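Local atomic coordinates of TRAP solute Binding Protein (Uncultured marine bacterium, PDB entry 5I7I), a protein that binds aromatic acids such as 3-hydroxybenzoate and probably delivers them to a TRAP transporter for uptake into the cell. Residues 149-153 with 154-158; 32-35 with 36-39. All coordinates share one frame; numbering follows the deposited sequence.

Overall arrangement
The two contacts follow in series along the chain: contact 2 (32-39) closes before contact 1 (149-158) opens, and they neither nest nor cross. Contact 2 is the turn between strand 25-31, inside the five-stranded mixed sheet, and helix 38-54; its Phe32 touches the bound 3-hydroxybenzoate. Much later the chain enters the six-stranded mixed sheet, and contact 1 bends it as it leaves strand 148-151 for the loop that leads to strand 166-169. The strands that lead into the two turns belong to different sheets of the solute-binding fold. The centres of contacts 1 and 2 are about 26 Å apart and their nearest atoms about 13 Å, without touching. Contact 1 is farther from the ligand.

Contact 1: 149-153 with 154-158; sequences IHTKE and KVIKS
Thr151 ends strand 148-151, and after it the chain bends through Lys152 and Glu153 and doubles back, which brings Ile156 over Ile149 with their CA atoms 7.7 Å apart. The bend is fastened by a side chain: Thr151 OG1 donates to the backbone O of Lys154 at 2.6 Å, meeting the carbonyl at a C=O...donor angle of 143° and tilted 24° from its plane. With chi1 at 52°, OG1 sits between the backbone N and carbonyl carbon of Thr151, while the methyl CG2 lies beside the N and faces Ile156, 3.9 Å from its CG1. That same CG1 is 4.0 Å from CG2 of Ile149, whose side chain runs at about a right angle to that of Ile156. One methylene is thus shared by two methyl branches two residues apart on one side of the strand. Met167 of strand 166-169 touches both Ile149 and Thr151. The extended chain of Lys154 leads away from the bend, its NZ hydrogen-bonded to the backbone O of Asp161. A side-chain-to-backbone hydrogen bond thus closes the bend where strand 148-151, an inner strand of the six-stranded mixed sheet, ends in this family 7 extracellular solute-binding fold.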
# COMPACT_ATOMS: atom_id res chain seq x y z
N ILE A 149 4.56 -13.45 2.75
CA ILE A 149 4.74 -14.34 1.60
C ILE A 149 3.73 -15.47 1.70
O ILE A 149 3.68 -16.17 2.71
CB ILE A 149 6.18 -14.89 1.56
CG1 ILE A 149 7.19 -13.77 1.42
CG2 ILE A 149 6.35 -15.90 0.45
CD1 ILE A 149 8.62 -14.16 1.72
N HIS A 150 2.98 -15.69 0.63
CA HIS A 150 1.92 -16.68 0.62
C HIS A 150 2.10 -17.62 -0.55
O HIS A 150 2.33 -17.19 -1.69
CB HIS A 150 0.57 -15.97 0.53
CG HIS A 150 0.45 -14.85 1.50
ND1 HIS A 150 0.13 -15.04 2.83
CD2 HIS A 150 0.66 -13.53 1.35
CE1 HIS A 150 0.13 -13.88 3.45
NE2 HIS A 150 0.46 -12.95 2.58
N THR A 151 2.00 -18.91 -0.26
CA THR A 151 2.07 -19.96 -1.26
C THR A 151 0.95 -20.96 -1.00
O THR A 151 0.37 -21.02 0.09
CB THR A 151 3.42 -20.65 -1.21
OG1 THR A 151 3.66 -21.04 0.14
CG2 THR A 151 4.50 -19.69 -1.65
N LYS A 152 0.64 -21.77 -2.01
CA LYS A 152 -0.46 -22.70 -1.87
C LYS A 152 -0.21 -23.68 -0.72
O LYS A 152 -1.08 -23.88 0.13
CB LYS A 152 -0.71 -23.42 -3.21
CG LYS A 152 -1.27 -22.50 -4.29
CD LYS A 152 -1.60 -23.27 -5.55
CE LYS A 152 -2.24 -22.36 -6.58
NZ LYS A 152 -2.78 -23.16 -7.71
N GLU A 153 0.98 -24.29 -0.69
CA GLU A 153 1.27 -25.30 0.32
C GLU A 153 2.72 -25.32 0.77
O GLU A 153 3.01 -25.79 1.88
CB GLU A 153 0.88 -26.69 -0.19
CG GLU A 153 1.59 -27.10 -1.48
CD GLU A 153 1.11 -28.44 -2.02
OE1 GLU A 153 0.29 -29.10 -1.34
OE2 GLU A 153 1.55 -28.84 -3.12
N LYS A 154 3.65 -24.84 -0.05
CA LYS A 154 5.07 -25.01 0.24
C LYS A 154 5.52 -23.97 1.26
O LYS A 154 5.35 -22.76 1.04
CB LYS A 154 5.88 -24.85 -1.04
CG LYS A 154 7.37 -25.02 -0.85
CD LYS A 154 8.10 -24.82 -2.18
CE LYS A 154 9.59 -25.02 -2.03
NZ LYS A 154 10.26 -24.59 -3.29
N VAL A 155 6.09 -24.41 2.37
CA VAL A 155 6.58 -23.46 3.35
C VAL A 155 7.82 -22.77 2.81
O VAL A 155 8.75 -23.42 2.33
CB VAL A 155 6.89 -24.16 4.68
CG1 VAL A 155 7.53 -23.18 5.66
CG2 VAL A 155 5.63 -24.77 5.26
N ILE A 156 7.86 -21.45 2.92
CA ILE A 156 9.01 -20.67 2.49
C ILE A 156 9.89 -20.44 3.72
O ILE A 156 9.61 -19.58 4.56
CB ILE A 156 8.61 -19.36 1.80
CG1 ILE A 156 7.71 -19.65 0.59
CG2 ILE A 156 9.85 -18.58 1.39
CD1 ILE A 156 8.31 -20.58 -0.45
N LYS A 157 10.98 -21.22 3.81
CA LYS A 157 11.93 -21.12 4.91
C LYS A 157 13.14 -20.27 4.56
O LYS A 157 13.86 -19.85 5.47
CB LYS A 157 12.50 -22.51 5.24
CG LYS A 157 11.48 -23.55 5.59
CD LYS A 157 12.19 -24.88 5.85
CE LYS A 157 11.98 -25.89 4.73
NZ LYS A 157 12.57 -25.50 3.42
N SER A 158 13.40 -20.06 3.28
CA SER A 158 14.59 -19.35 2.83
C SER A 158 14.33 -18.92 1.40
O SER A 158 13.39 -19.38 0.75
CB SER A 158 15.85 -20.23 2.89
OG SER A 158 15.84 -21.18 1.85

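Contact 2: 32-35 with 36-39; sequences FPPM and PANS
Pro34 to Ala37 form a type I beta turn, closed by Ala37 N donating to Pro34 O at 3.0 Å, with an N-H...O angle of 156°. The donor stands above the carbonyl plane, 44° out of it. Asn40 ND2, from the first turn of helix 38-54, is a second donor to Pro34 O. Pro34 is the first residue of the turn and Pro36 the third, with Pro33 just before it. Pro34 touches the ring of Pro36 at one corner, CB to Pro36 CD 3.8 Å. With CG anti to the backbone N (chi1 172°), the Met35 side chain leads away from the turn. Ala37 holds the N-cap position of helix 38-54, so the turn feeds straight into the first helix of the solute-binding fold, after strand 25-31. The methyl of Ala37 points back at Pro33 and meets its CB at 3.5 Å. Ser39, in the first turn of the helix, reaches the same ring, its OG lying 3.4 Å from Pro33 CG. Trp89 of strand 87-91 touches both Pro33 and Ser39. The other end of the Pro33 ring lies over Phe32, with CD 3.3 Å above one face and offset toward the rim. The Phe32 ring meets that of Tyr94, a ligand-pocket residue, and Phe32 also touches the bound 3-hydroxybenzoate. Asn38 ND2 hydrogen-bonds to OE2 of Glu210, another pocket residue.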
# COMPACT_ATOMS: atom_id res chain seq x y z
N PHE A 32 -10.85 0.47 -6.21
CA PHE A 32 -10.89 -0.87 -6.81
C PHE A 32 -11.32 -2.00 -5.88
O PHE A 32 -11.92 -2.96 -6.38
CB PHE A 32 -9.55 -1.23 -7.49
CG PHE A 32 -8.39 -1.33 -6.55
CD1 PHE A 32 -8.09 -2.52 -5.89
CD2 PHE A 32 -7.58 -0.24 -6.33
CE1 PHE A 32 -7.02 -2.58 -5.00
CE2 PHE A 32 -6.52 -0.30 -5.46
CZ PHE A 32 -6.23 -1.47 -4.79
N PRO A 33 -11.02 -2.00 -4.58
CA PRO A 33 -11.43 -3.15 -3.77
C PRO A 33 -12.94 -3.22 -3.66
O PRO A 33 -13.62 -2.19 -3.81
CB PRO A 33 -10.80 -2.86 -2.38
CG PRO A 33 -9.72 -1.91 -2.64
CD PRO A 33 -10.26 -1.04 -3.75
N PRO A 34 -13.50 -4.39 -3.39
CA PRO A 34 -14.94 -4.48 -3.15
C PRO A 34 -15.31 -3.82 -1.83
O PRO A 34 -14.47 -3.54 -0.96
CB PRO A 34 -15.20 -5.98 -3.13
CG PRO A 34 -13.90 -6.57 -2.68
CD PRO A 34 -12.85 -5.71 -3.31
N MET A 35 -16.62 -3.58 -1.70
CA MET A 35 -17.18 -2.87 -0.55
C MET A 35 -16.71 -3.41 0.79
O MET A 35 -16.33 -2.60 1.66
CB MET A 35 -18.71 -2.89 -0.71
CG MET A 35 -19.57 -2.38 0.43
SD MET A 35 -21.34 -2.40 -0.04
CE MET A 35 -21.97 -0.91 0.76
N PRO A 36 -16.65 -4.73 1.02
CA PRO A 36 -16.23 -5.24 2.34
C PRO A 36 -14.76 -5.03 2.67
O PRO A 36 -14.37 -5.23 3.83
CB PRO A 36 -16.54 -6.73 2.26
CG PRO A 36 -17.45 -6.88 1.14
CD PRO A 36 -17.15 -5.81 0.15
N ALA A 37 -13.92 -4.69 1.71
CA ALA A 37 -12.51 -4.54 2.01
C ALA A 37 -12.32 -3.45 3.05
O ALA A 37 -13.03 -2.44 3.06
CB ALA A 37 -11.73 -4.17 0.74
N ASN A 38 -11.31 -3.62 3.90
CA ASN A 38 -11.04 -2.64 4.95
C ASN A 38 -10.92 -1.22 4.40
O ASN A 38 -11.43 -0.27 5.02
CB ASN A 38 -9.77 -3.02 5.69
CG ASN A 38 -9.94 -4.30 6.45
OD1 ASN A 38 -10.95 -4.53 7.14
ND2 ASN A 38 -8.95 -5.18 6.33
N SER A 39 -10.22 -1.04 3.27
CA SER A 39 -10.04 0.30 2.75
C SER A 39 -11.36 1.03 2.55
O SER A 39 -11.43 2.24 2.77
CB SER A 39 -9.23 0.28 1.46
OG SER A 39 -9.91 -0.41 0.43